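Local coordinates for protein epoxide hydrolase (Aspergillus niger, PDB 3G02) that probably hydrolyses epoxides to the corresponding diols, here as an enantioselective variant obtained by directed evolution, at residues 46-51 / 57-62; 91-96 / 170-175; 353-358 / 365-370; 100-105 / 127-132. The protein carries 9 engineered substitutions. One frame throughout, in Å; residues are numbered along the deposited sequence.

Running from the N terminus, contact 1 closes a short loop where the chain comes back to the start of helix 59-71, against the second subunit. The chain next enters the central sheet of the alpha/beta hydrolase fold. Contact 2 opens at its first hairpin, 91-96, and closes only at helix 167-180; within that long excursion contact 4 opens and closes, joining the end of strand 95-102 to helix 126-135. The two share that strand, one near each end. Contact 3 comes last and by itself, fastening helix 355-358 to strand 362-369 on the far edge of the sheet. No loops cross, and contacts 1 and 2 have centres 41 Å apart.

Contact 1. Residues 46-51 / 57-62; sequences YESLQA and ITSEWL
S48 lays its CB and OG against the side chain of S59, and the two hydroxyl oxygens, S48 OG and S59 OG, are hydrogen-bonded at 2.7 Å. S59 OG lies beside its own backbone N (chi1 -75°), which turns it to S48, while the same residue's backbone works alongside: S59 N donates to S48 O at 3.0 Å, nearly straight at 166°. S48 O takes a second bond from a water, 2.9 Å away, and this water in turn accepts from E60 N. T58 is the N-cap of helix 59-71. Its OG1 accepts from W61 N at 3.1 Å, and its methyl CG2 leans the other way, onto Q50 O at 3.2 Å. Within 46-51, Q50 folds back so that NE2 bonds to Y46 O at 2.8 Å and lies over one face of the Y46 ring, toward its rim. The surroundings belong partly to the dimer: S261 of the second subunit packs on S48, and H265 of that subunit makes a weak hydrogen bond to S59 OG. The chemistry implies a loop held to the helix start through polar groups, by the bond from S59 N to the S48 carbonyl, the serine pair and the water that also takes E60 N; the T58 cap on W61 N serves the helix end alone.

Contact 2. Residues 91-96 / 170-175; sequences EIEGLT and NARVVD
E93 and R172 run at about a right angle to each other, yet their flat ends lie almost in one plane, carboxylate and guanidinium only 11° apart. This is a side-on, two-pronged salt bridge: R172 NE gives its hydrogen to E93 OE2 at 2.7 Å, R172 NH2 gives one to E93 OE1 at 2.9 Å, and each oxygen receives on its syn lone pair. Both bonds are close to straight, at 171° and 173°. The arginine reaches this position by leaving the helix with CG anti to its backbone N and then bending at chi3, which swings the guanidinium edge round to the glutamate; E93 stretches out beyond CG to meet it. The pair is also tied back along the helix, since D169 forms a salt bridge with R172 NH1. Two bonds in one plane should fix the rotation of both groups. Beside the salt bridge, I92 points toward the helix, with I92 CG2 4.3 Å from V173 CG1 and I92 CD1 3.9 Å from V173 O. I97, further along strand 95-102, touches both of these side chains. E93 and G94 have positive phi at the middle of a type I' turn from I92 to L95, the tight two-residue turn of a beta hairpin. Strands 87-92 and 95-102 thus meet helix 167-180 as sheet and flanking helix do in an alpha/beta hydrolase fold.

Contact 3. Residues 353-358 / 365-370; sequences VPRSWI and VFFRDH
A beta-alpha-beta crossover, from strand 340-345 through helix 355-358 to the parallel strand 362-369, brings this helix over the sheet's last strand, and R355 with F367 makes most of the contact. The arginine chain lies fully extended across one face of the phenyl ring. R355 CB begins the path in a CH-pi contact, 3.8 Å from the F367 ring centroid and 16° off the normal. Next along, R355 CG is 3.8 Å from F367 CD1, and R355 CD sits 3.8 Å from F367 CG. The guanidinium lies toward the CB end of the phenylalanine: F367 CB stands over the centre of one guanidinium face, with R355 CZ 3.7 Å from it, the ring and guanidinium planes being inclined by 27°. It is therefore mainly the aliphatic part of the arginine that covers the ring, the charged end lying nearer the F367 CB. With CG anti to its backbone N (chi1 -174°), F367 holds its ring out from the strand toward the helix. F345 of the adjoining strand touches F367 as well, while F341 and F343 lie against I358. On the strand itself, R368 NH1 donates to F367 O at 3.2 Å, coming from above the carbonyl plane. The ring's edge closes the contact, I358 CD1 standing 4.2 Å from F367 CE1.

Contact 4. Residues 100-105 / 127-132; sequences AALFSE and PILQLF
L102 leaves strand 95-102 with its CB directed at helix 126-135, although the CB itself is still short of touching it. One bond further, L102 CG comes within 4.2 Å of L129 CD2. CG stands beside the backbone N (chi1 -69°), which sends CD1 in among the helix residues. CD1 is the tip that does the work: it reaches 3.3 Å from L129 O on the helix backbone, 3.9 Å from F132 CB, and 4.1 Å from L129 CD2, so one methyl fits between two residues a helical turn apart. L129 answers from the helix, its chain sliding past that of L102 in the opposite direction, so that the leucines lie alongside each other with their ends pointing past one another. Its second branch, L129 CD1, reaches toward A100 CB, at 4.5 Å. F132 lends only its CB here; its ring leads away and forms a cation-pi pair with K386. Strand 100-102 and helix 127-132 are nearly parallel, 21° between their directions, and their axes approach to 9.7 Å. L145 of the adjoining strand touches both L129 and F132, and F85 lies on L129, which places these residues in the buried layer where helix 126-135 packs on the sheet of the alpha/beta hydrolase fold. No hydrogen bond spans the two segments, so strand and helix are held here by dispersion and the burial of apolar surface, the fit of the methyls probably helping to set their spacing.

Contact 1. Residues 46-51 / 57-62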
loop_
_atom_site.group_PDB
_atom_site.type_symbol
_atom_site.label_atom_id
_atom_site.label_comp_id
_atom_site.label_asym_id
_atom_site.label_seq_id
_atom_site.Cartn_x
_atom_site.Cartn_y
_atom_site.Cartn_z
ATOM N N TYR A 46 14.406 -12.148 2.967
ATOM C CA TYR A 46 15.477 -11.244 3.365
ATOM C C TYR A 46 14.904 -10.029 4.095
ATOM O O TYR A 46 15.382 -9.651 5.164
ATOM C CB TYR A 46 16.290 -10.808 2.142
ATOM C CG TYR A 46 17.279 -9.693 2.407
ATOM C CD1 TYR A 46 18.478 -9.943 3.078
ATOM C CD2 TYR A 46 17.027 -8.392 1.968
ATOM C CE1 TYR A 46 19.396 -8.921 3.316
ATOM C CE2 TYR A 46 17.937 -7.361 2.205
ATOM C CZ TYR A 46 19.120 -7.633 2.878
ATOM O OH TYR A 46 20.029 -6.624 3.112
ATOM N N GLU A 47 13.863 -9.436 3.519
ATOM C CA GLU A 47 13.284 -8.214 4.064
ATOM C C GLU A 47 12.690 -8.414 5.451
ATOM O O GLU A 47 12.860 -7.570 6.329
ATOM C CB GLU A 47 12.229 -7.647 3.114
ATOM C CG GLU A 47 12.777 -7.274 1.738
ATOM C CD GLU A 47 12.539 -8.358 0.703
ATOM O OE1 GLU A 47 12.571 -9.555 1.064
ATOM O OE2 GLU A 47 12.295 -8.005 -0.474
ATOM N N SER A 48 12.003 -9.539 5.642
ATOM C CA SER A 48 11.308 -9.804 6.902
ATOM C C SER A 48 12.248 -10.283 8.006
ATOM O O SER A 48 11.843 -10.410 9.159
ATOM C CB SER A 48 10.156 -10.795 6.706
ATOM O OG SER A 48 10.632 -12.128 6.607
ATOM N N LEU A 49 13.497 -10.547 7.636
ATOM C CA LEU A 49 14.513 -10.979 8.593
ATOM C C LEU A 49 15.454 -9.853 9.005
ATOM O O LEU A 49 16.427 -10.086 9.721
ATOM C CB LEU A 49 15.304 -12.158 8.023
ATOM C CG LEU A 49 14.506 -13.452 7.825
ATOM C CD1 LEU A 49 15.299 -14.472 7.010
ATOM C CD2 LEU A 49 14.038 -14.048 9.157
ATOM N N GLN A 50 15.163 -8.635 8.557
ATOM C CA GLN A 50 15.951 -7.466 8.936
ATOM C C GLN A 50 15.550 -6.970 10.321
ATOM O O GLN A 50 14.438 -6.474 10.514
ATOM C CB GLN A 50 15.801 -6.347 7.893
ATOM C CG GLN A 50 16.299 -6.723 6.501
ATOM C CD GLN A 50 17.693 -7.322 6.522
ATOM O OE1 GLN A 50 18.664 -6.652 6.873
ATOM N NE2 GLN A 50 17.795 -8.598 6.163
ATOM N N ALA A 51 16.472 -7.089 11.276
ATOM C CA ALA A 51 16.210 -6.703 12.667
ATOM C C ALA A 51 15.821 -5.234 12.829
ATOM O O ALA A 51 15.031 -4.894 13.715
ATOM C CB ALA A 51 17.408 -7.036 13.549
ATOM N N ILE A 57 7.373 -4.598 9.096
ATOM C CA ILE A 57 7.311 -5.539 10.216
ATOM C C ILE A 57 8.104 -6.816 9.943
ATOM O O ILE A 57 8.115 -7.335 8.830
ATOM C CB ILE A 57 5.862 -5.905 10.598
ATOM C CG1 ILE A 57 5.119 -6.495 9.392
ATOM C CG2 ILE A 57 5.123 -4.679 11.147
ATOM C CD1 ILE A 57 4.305 -7.700 9.723
ATOM N N THR A 58 8.770 -7.317 10.974
ATOM C CA THR A 58 9.572 -8.525 10.834
ATOM C C THR A 58 8.718 -9.774 10.999
ATOM O O THR A 58 7.640 -9.733 11.599
ATOM C CB THR A 58 10.702 -8.576 11.881
ATOM O OG1 THR A 58 10.131 -8.649 13.193
ATOM C CG2 THR A 58 11.606 -7.346 11.781
ATOM N N SER A 59 9.216 -10.888 10.471
ATOM C CA SER A 59 8.577 -12.181 10.676
ATOM C C SER A 59 8.464 -12.516 12.161
ATOM O O SER A 59 7.418 -12.979 12.609
ATOM C CB SER A 59 9.349 -13.279 9.947
ATOM O OG SER A 59 9.103 -13.206 8.552
ATOM N N GLU A 60 9.535 -12.271 12.912
ATOM C CA GLU A 60 9.550 -12.548 14.348
ATOM C C GLU A 60 8.439 -11.799 15.077
ATOM O O GLU A 60 7.696 -12.385 15.858
ATOM C CB GLU A 60 10.903 -12.181 14.945
ATOM C CG GLU A 60 11.069 -12.596 16.400
ATOM C CD GLU A 60 12.402 -12.179 17.002
ATOM O OE1 GLU A 60 13.261 -11.612 16.284
ATOM O OE2 GLU A 60 12.593 -12.422 18.213
ATOM N N TRP A 61 8.318 -10.504 14.799
ATOM C CA TRP A 61 7.320 -9.682 15.467
ATOM C C TRP A 61 5.911 -10.166 15.137
ATOM O O TRP A 61 5.091 -10.355 16.036
ATOM C CB TRP A 61 7.494 -8.207 15.090
ATOM C CG TRP A 61 6.518 -7.295 15.768
ATOM C CD1 TRP A 61 6.667 -6.700 16.988
ATOM C CD2 TRP A 61 5.238 -6.883 15.273
ATOM N NE1 TRP A 61 5.562 -5.945 17.287
ATOM C CE2 TRP A 61 4.671 -6.030 16.249
ATOM C CE3 TRP A 61 4.519 -7.142 14.099
ATOM C CZ2 TRP A 61 3.413 -5.437 16.088
ATOM C CZ3 TRP A 61 3.263 -6.556 13.938
ATOM C CH2 TRP A 61 2.727 -5.708 14.932
ATOM N N LEU A 62 5.626 -10.378 13.855
ATOM C CA LEU A 62 4.280 -10.793 13.464
ATOM C C LEU A 62 3.893 -12.156 14.040
ATOM O O LEU A 62 2.768 -12.326 14.509
ATOM C CB LEU A 62 4.086 -10.751 11.946
ATOM C CG LEU A 62 2.623 -10.826 11.485
ATOM C CD1 LEU A 62 1.804 -9.641 11.991
ATOM C CD2 LEU A 62 2.527 -10.932 9.975
HETATM O O HOH W 1 12.103 -11.791 11.664
#

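Contact 2. Residues 91-96 / 170-175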
loop_
_atom_site.group_PDB
_atom_site.type_symbol
_atom_site.label_atom_id
_atom_site.label_comp_id
_atom_site.label_asym_id
_atom_site.label_seq_id
_atom_site.Cartn_x
_atom_site.Cartn_y
_atom_site.Cartn_z
ATOM N N GLU A 91 -26.790 11.867 16.880
ATOM C CA GLU A 91 -26.906 11.825 15.432
ATOM C C GLU A 91 -26.704 13.194 14.813
ATOM O O GLU A 91 -27.361 14.168 15.181
ATOM C CB GLU A 91 -28.232 11.200 15.004
ATOM C CG GLU A 91 -28.319 9.716 15.328
ATOM C CD GLU A 91 -29.076 8.916 14.284
ATOM O OE1 GLU A 91 -29.365 7.727 14.548
ATOM O OE2 GLU A 91 -29.379 9.465 13.200
ATOM N N ILE A 92 -25.768 13.259 13.873
ATOM C CA ILE A 92 -25.459 14.484 13.158
ATOM C C ILE A 92 -25.453 14.153 11.672
ATOM O O ILE A 92 -24.701 13.282 11.229
ATOM C CB ILE A 92 -24.100 15.082 13.605
ATOM C CG1 ILE A 92 -24.181 15.545 15.065
ATOM C CG2 ILE A 92 -23.699 16.243 12.701
ATOM C CD1 ILE A 92 -22.834 15.686 15.749
ATOM N N GLU A 93 -26.317 14.832 10.917
ATOM C CA GLU A 93 -26.464 14.610 9.470
ATOM C C GLU A 93 -26.685 13.135 9.107
ATOM O O GLU A 93 -26.189 12.655 8.088
ATOM C CB GLU A 93 -25.264 15.196 8.706
ATOM C CG GLU A 93 -25.144 16.707 8.830
ATOM C CD GLU A 93 -23.904 17.279 8.166
ATOM O OE1 GLU A 93 -23.297 16.604 7.301
ATOM O OE2 GLU A 93 -23.541 18.421 8.509
ATOM N N GLY A 94 -27.422 12.421 9.955
ATOM C CA GLY A 94 -27.717 11.013 9.721
ATOM C C GLY A 94 -26.596 10.068 10.120
ATOM O O GLY A 94 -26.726 8.852 9.969
ATOM N N LEU A 95 -25.492 10.621 10.620
ATOM C CA LEU A 95 -24.379 9.804 11.100
ATOM C C LEU A 95 -24.448 9.665 12.608
ATOM O O LEU A 95 -24.753 10.630 13.309
ATOM C CB LEU A 95 -23.032 10.423 10.710
ATOM C CG LEU A 95 -22.751 10.734 9.235
ATOM C CD1 LEU A 95 -21.391 11.389 9.078
ATOM C CD2 LEU A 95 -22.847 9.487 8.372
ATOM N N THR A 96 -24.177 8.463 13.101
ATOM C CA THR A 96 -24.029 8.243 14.534
ATOM C C THR A 96 -22.636 8.719 14.928
ATOM O O THR A 96 -21.636 8.166 14.469
ATOM C CB THR A 96 -24.212 6.762 14.899
ATOM O OG1 THR A 96 -25.538 6.345 14.542
ATOM C CG2 THR A 96 -24.002 6.535 16.395
ATOM N N ASN A 170 -15.916 16.706 7.851
ATOM C CA ASN A 170 -15.497 16.315 9.190
ATOM C C ASN A 170 -15.534 17.492 10.160
ATOM O O ASN A 170 -16.034 17.363 11.283
ATOM C CB ASN A 170 -14.097 15.698 9.159
ATOM C CG ASN A 170 -14.118 14.205 8.865
ATOM O OD1 ASN A 170 -14.028 13.390 9.778
ATOM N ND2 ASN A 170 -14.236 13.844 7.592
ATOM N N ALA A 171 -15.009 18.631 9.713
ATOM C CA ALA A 171 -15.005 19.861 10.507
ATOM C C ALA A 171 -16.426 20.297 10.853
ATOM O O ALA A 171 -16.720 20.625 12.004
ATOM C CB ALA A 171 -14.260 20.966 9.778
ATOM N N ARG A 172 -17.312 20.275 9.860
ATOM C CA ARG A 172 -18.703 20.655 10.076
ATOM C C ARG A 172 -19.383 19.761 11.126
ATOM O O ARG A 172 -20.149 20.243 11.962
ATOM C CB ARG A 172 -19.473 20.641 8.753
ATOM C CG ARG A 172 -20.878 21.239 8.837
ATOM C CD ARG A 172 -21.610 21.158 7.501
ATOM N NE ARG A 172 -21.761 19.775 7.055
ATOM C CZ ARG A 172 -21.060 19.215 6.071
ATOM N NH1 ARG A 172 -20.156 19.923 5.401
ATOM N NH2 ARG A 172 -21.267 17.944 5.760
ATOM N N VAL A 173 -19.080 18.464 11.093
ATOM C CA VAL A 173 -19.601 17.518 12.086
ATOM C C VAL A 173 -19.099 17.835 13.504
ATOM O O VAL A 173 -19.880 17.821 14.456
ATOM C CB VAL A 173 -19.280 16.047 11.703
ATOM C CG1 VAL A 173 -19.592 15.095 12.854
ATOM C CG2 VAL A 173 -20.063 15.643 10.453
ATOM N N VAL A 174 -17.803 18.113 13.638
ATOM C CA VAL A 174 -17.222 18.440 14.944
ATOM C C VAL A 174 -17.831 19.733 15.497
ATOM O O VAL A 174 -18.228 19.786 16.663
ATOM C CB VAL A 174 -15.677 18.527 14.886
ATOM C CG1 VAL A 174 -15.101 19.025 16.211
ATOM C CG2 VAL A 174 -15.078 17.167 14.545
ATOM N N ASP A 175 -17.922 20.753 14.648
ATOM C CA ASP A 175 -18.525 22.029 15.035
ATOM C C ASP A 175 -19.977 21.841 15.481
ATOM O O ASP A 175 -20.400 22.410 16.492
ATOM C CB ASP A 175 -18.436 23.040 13.890
ATOM C CG ASP A 175 -19.158 24.343 14.199
ATOM O OD1 ASP A 175 -18.630 25.152 14.992
ATOM O OD2 ASP A 175 -20.244 24.558 13.622
#

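Contact 3. Residues 353-358 / 365-370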
loop_
_atom_site.group_PDB
_atom_site.type_symbol
_atom_site.label_atom_id
_atom_site.label_comp_id
_atom_site.label_asym_id
_atom_site.label_seq_id
_atom_site.Cartn_x
_atom_site.Cartn_y
_atom_site.Cartn_z
ATOM N N VAL A 353 8.450 19.840 11.363
ATOM C CA VAL A 353 8.727 21.181 10.852
ATOM C C VAL A 353 8.983 22.139 12.021
ATOM O O VAL A 353 8.401 21.970 13.095
ATOM C CB VAL A 353 7.582 21.708 9.933
ATOM C CG1 VAL A 353 7.544 20.925 8.633
ATOM C CG2 VAL A 353 6.226 21.655 10.630
ATOM N N PRO A 354 9.875 23.130 11.823
ATOM C CA PRO A 354 10.292 24.006 12.916
ATOM C C PRO A 354 9.292 25.121 13.231
ATOM O O PRO A 354 8.393 25.398 12.434
ATOM C CB PRO A 354 11.590 24.611 12.381
ATOM C CG PRO A 354 11.373 24.690 10.919
ATOM C CD PRO A 354 10.554 23.474 10.559
ATOM N N ARG A 355 9.483 25.760 14.384
ATOM C CA ARG A 355 8.656 26.881 14.825
ATOM C C ARG A 355 8.498 27.977 13.763
ATOM O O ARG A 355 7.386 28.443 13.518
ATOM C CB ARG A 355 9.217 27.478 16.123
ATOM C CG ARG A 355 8.409 28.649 16.660
ATOM C CD ARG A 355 8.952 29.173 17.979
ATOM N NE ARG A 355 8.128 30.273 18.476
ATOM C CZ ARG A 355 8.091 30.685 19.741
ATOM N NH1 ARG A 355 8.829 30.088 20.668
ATOM N NH2 ARG A 355 7.302 31.698 20.080
ATOM N N SER A 356 9.606 28.375 13.137
ATOM C CA SER A 356 9.590 29.467 12.155
ATOM C C SER A 356 8.766 29.148 10.902
ATOM O O SER A 356 8.328 30.057 10.192
ATOM C CB SER A 356 11.015 29.868 11.768
ATOM O OG SER A 356 11.685 28.806 11.118
ATOM N N TRP A 357 8.563 27.860 10.632
ATOM C CA TRP A 357 7.709 27.436 9.528
ATOM C C TRP A 357 6.253 27.418 9.977
ATOM O O TRP A 357 5.380 27.937 9.289
ATOM C CB TRP A 357 8.124 26.053 9.031
ATOM C CG TRP A 357 9.336 26.039 8.141
ATOM C CD1 TRP A 357 10.296 27.010 8.027
ATOM C CD2 TRP A 357 9.735 24.978 7.269
ATOM N NE1 TRP A 357 11.256 26.623 7.120
ATOM C CE2 TRP A 357 10.935 25.379 6.641
ATOM C CE3 TRP A 357 9.182 23.730 6.941
ATOM C CZ2 TRP A 357 11.599 24.574 5.708
ATOM C CZ3 TRP A 357 9.843 22.929 6.015
ATOM C CH2 TRP A 357 11.040 23.355 5.411
ATOM N N ILE A 358 6.003 26.826 11.145
ATOM C CA ILE A 358 4.660 26.766 11.719
ATOM C C ILE A 358 4.081 28.173 11.929
ATOM O O ILE A 358 2.890 28.405 11.716
ATOM C CB ILE A 358 4.661 25.952 13.039
ATOM C CG1 ILE A 358 5.091 24.509 12.759
ATOM C CG2 ILE A 358 3.290 25.990 13.717
ATOM C CD1 ILE A 358 5.603 23.762 13.966
ATOM N N VAL A 365 0.883 32.120 19.041
ATOM C CA VAL A 365 1.120 32.860 20.283
ATOM C C VAL A 365 1.674 31.954 21.381
ATOM O O VAL A 365 2.030 32.417 22.467
ATOM C CB VAL A 365 -0.176 33.549 20.790
ATOM C CG1 VAL A 365 -0.637 34.624 19.807
ATOM C CG2 VAL A 365 -1.286 32.528 21.033
ATOM N N PHE A 366 1.748 30.659 21.086
ATOM C CA PHE A 366 2.123 29.655 22.074
ATOM C C PHE A 366 2.883 28.535 21.376
ATOM O O PHE A 366 2.389 27.946 20.414
ATOM C CB PHE A 366 0.859 29.125 22.757
ATOM C CG PHE A 366 1.104 28.062 23.795
ATOM C CD1 PHE A 366 1.206 26.719 23.430
ATOM C CD2 PHE A 366 1.184 28.396 25.142
ATOM C CE1 PHE A 366 1.412 25.735 24.388
ATOM C CE2 PHE A 366 1.390 27.416 26.109
ATOM C CZ PHE A 366 1.502 26.085 25.731
ATOM N N PHE A 367 4.091 28.261 21.856
ATOM C CA PHE A 367 4.909 27.179 21.323
ATOM C C PHE A 367 5.656 26.496 22.454
ATOM O O PHE A 367 6.232 27.159 23.319
ATOM C CB PHE A 367 5.898 27.705 20.277
ATOM C CG PHE A 367 6.682 26.625 19.578
ATOM C CD1 PHE A 367 6.196 26.035 18.415
ATOM C CD2 PHE A 367 7.908 26.198 20.081
ATOM C CE1 PHE A 367 6.917 25.033 17.765
ATOM C CE2 PHE A 367 8.636 25.199 19.438
ATOM C CZ PHE A 367 8.140 24.618 18.278
ATOM N N ARG A 368 5.632 25.168 22.448
ATOM C CA ARG A 368 6.393 24.379 23.413
ATOM C C ARG A 368 7.136 23.259 22.703
ATOM O O ARG A 368 6.538 22.499 21.935
ATOM C CB ARG A 368 5.481 23.781 24.491
ATOM C CG ARG A 368 4.752 24.791 25.370
ATOM C CD ARG A 368 5.616 25.313 26.512
ATOM N NE ARG A 368 4.864 26.186 27.417
ATOM C CZ ARG A 368 4.681 27.495 27.233
ATOM N NH1 ARG A 368 5.191 28.109 26.172
ATOM N NH2 ARG A 368 3.981 28.193 28.117
ATOM N N ASP A 369 8.443 23.192 22.961
ATOM C CA ASP A 369 9.314 22.105 22.520
ATOM C C ASP A 369 9.351 21.014 23.581
ATOM O O ASP A 369 9.126 21.287 24.765
ATOM C CB ASP A 369 10.742 22.621 22.314
ATOM C CG ASP A 369 10.986 23.157 20.915
ATOM O OD1 ASP A 369 10.559 22.509 19.934
ATOM O OD2 ASP A 369 11.629 24.219 20.796
ATOM N N HIS A 370 9.636 19.782 23.162
ATOM C CA HIS A 370 9.885 18.706 24.107
ATOM C C HIS A 370 11.079 17.882 23.666
ATOM O O HIS A 370 11.350 17.757 22.470
ATOM C CB HIS A 370 8.634 17.850 24.289
ATOM C CG HIS A 370 7.476 18.615 24.843
ATOM N ND1 HIS A 370 7.343 18.891 26.187
ATOM C CD2 HIS A 370 6.423 19.205 24.231
ATOM C CE1 HIS A 370 6.246 19.600 26.381
ATOM N NE2 HIS A 370 5.670 19.804 25.210
#

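Contact 4. Residues 100-105 / 127-132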
loop_
_atom_site.group_PDB
_atom_site.type_symbol
_atom_site.label_atom_id
_atom_site.label_comp_id
_atom_site.label_asym_id
_atom_site.label_seq_id
_atom_site.Cartn_x
_atom_site.Cartn_y
_atom_site.Cartn_z
ATOM N N ALA A 100 -16.406 10.344 23.759
ATOM C CA ALA A 100 -16.135 10.246 25.184
ATOM C C ALA A 100 -16.042 11.672 25.707
ATOM O O ALA A 100 -15.745 12.604 24.955
ATOM C CB ALA A 100 -14.834 9.502 25.431
ATOM N N ALA A 101 -16.307 11.857 26.999
ATOM C CA ALA A 101 -16.279 13.201 27.560
ATOM C C ALA A 101 -16.071 13.222 29.060
ATOM O O ALA A 101 -16.479 12.304 29.763
ATOM C CB ALA A 101 -17.567 13.949 27.221
ATOM N N LEU A 102 -15.426 14.287 29.527
ATOM C CA LEU A 102 -15.527 14.691 30.921
ATOM C C LEU A 102 -16.172 16.064 30.916
ATOM O O LEU A 102 -15.584 17.030 30.432
ATOM C CB LEU A 102 -14.157 14.760 31.601
ATOM C CG LEU A 102 -13.391 13.458 31.848
ATOM C CD1 LEU A 102 -12.054 13.792 32.498
ATOM C CD2 LEU A 102 -14.166 12.469 32.710
ATOM N N PHE A 103 -17.400 16.132 31.425
ATOM C CA PHE A 103 -18.107 17.399 31.535
ATOM C C PHE A 103 -17.963 17.993 32.926
ATOM O O PHE A 103 -18.151 17.306 33.930
ATOM C CB PHE A 103 -19.591 17.232 31.202
ATOM C CG PHE A 103 -19.860 16.926 29.756
ATOM C CD1 PHE A 103 -19.585 17.865 28.768
ATOM C CD2 PHE A 103 -20.401 15.701 29.390
ATOM C CE1 PHE A 103 -19.836 17.580 27.425
ATOM C CE2 PHE A 103 -20.659 15.408 28.052
ATOM C CZ PHE A 103 -20.379 16.349 27.073
ATOM N N SER A 104 -17.619 19.271 32.967
ATOM C CA SER A 104 -17.570 20.005 34.221
ATOM C C SER A 104 -18.977 20.397 34.660
ATOM O O SER A 104 -19.887 20.509 33.832
ATOM C CB SER A 104 -16.708 21.249 34.058
ATOM O OG SER A 104 -16.645 21.989 35.267
ATOM N N GLU A 105 -19.151 20.584 35.965
ATOM C CA GLU A 105 -20.393 21.133 36.508
ATOM C C GLU A 105 -20.293 22.657 36.627
ATOM O O GLU A 105 -21.264 23.321 36.998
ATOM C CB GLU A 105 -20.727 20.501 37.863
ATOM C CG GLU A 105 -21.305 19.089 37.776
ATOM C CD GLU A 105 -21.436 18.409 39.133
ATOM O OE1 GLU A 105 -21.435 19.111 40.170
ATOM O OE2 GLU A 105 -21.546 17.165 39.164
ATOM N N PRO A 127 -5.525 8.331 28.573
ATOM C CA PRO A 127 -4.547 8.741 29.589
ATOM C C PRO A 127 -4.697 10.193 30.055
ATOM O O PRO A 127 -4.599 10.457 31.258
ATOM C CB PRO A 127 -3.204 8.509 28.885
ATOM C CG PRO A 127 -3.489 7.343 27.994
ATOM C CD PRO A 127 -4.852 7.680 27.429
ATOM N N ILE A 128 -4.960 11.113 29.128
ATOM C CA ILE A 128 -5.176 12.519 29.490
ATOM C C ILE A 128 -6.475 12.717 30.284
ATOM O O ILE A 128 -6.492 13.435 31.287
ATOM C CB ILE A 128 -5.099 13.451 28.253
ATOM C CG1 ILE A 128 -3.637 13.592 27.808
ATOM C CG2 ILE A 128 -5.734 14.821 28.547
ATOM C CD1 ILE A 128 -3.431 14.359 26.518
ATOM N N LEU A 129 -7.555 12.074 29.849
ATOM C CA LEU A 129 -8.808 12.118 30.607
ATOM C C LEU A 129 -8.619 11.609 32.036
ATOM O O LEU A 129 -9.161 12.187 32.985
ATOM C CB LEU A 129 -9.922 11.339 29.894
ATOM C CG LEU A 129 -10.394 11.868 28.534
ATOM C CD1 LEU A 129 -11.579 11.044 28.057
ATOM C CD2 LEU A 129 -10.749 13.351 28.586
ATOM N N GLN A 130 -7.835 10.542 32.187
ATOM C CA GLN A 130 -7.557 9.970 33.504
ATOM C C GLN A 130 -6.834 10.970 34.402
ATOM O O GLN A 130 -7.194 11.130 35.571
ATOM C CB GLN A 130 -6.751 8.673 33.374
ATOM C CG GLN A 130 -6.431 7.992 34.716
ATOM C CD GLN A 130 -7.674 7.518 35.467
ATOM O OE1 GLN A 130 -8.676 7.131 34.863
ATOM N NE2 GLN A 130 -7.603 7.535 36.794
ATOM N N LEU A 131 -5.837 11.656 33.849
ATOM C CA LEU A 131 -5.111 12.673 34.601
ATOM C C LEU A 131 -6.064 13.761 35.095
ATOM O O LEU A 131 -6.011 14.152 36.262
ATOM C CB LEU A 131 -3.984 13.275 33.762
ATOM C CG LEU A 131 -2.801 12.365 33.411
ATOM C CD1 LEU A 131 -1.944 13.023 32.348
ATOM C CD2 LEU A 131 -1.963 12.012 34.641
ATOM N N PHE A 132 -6.950 14.224 34.217
ATOM C CA PHE A 132 -7.936 15.232 34.604
ATOM C C PHE A 132 -8.876 14.752 35.707
ATOM O O PHE A 132 -9.125 15.486 36.669
ATOM C CB PHE A 132 -8.736 15.718 33.393
ATOM C CG PHE A 132 -8.075 16.838 32.642
ATOM C CD1 PHE A 132 -8.052 18.128 33.172
ATOM C CD2 PHE A 132 -7.480 16.613 31.406
ATOM C CE1 PHE A 132 -7.443 19.179 32.485
ATOM C CE2 PHE A 132 -6.873 17.658 30.710
ATOM C CZ PHE A 132 -6.853 18.943 31.250
#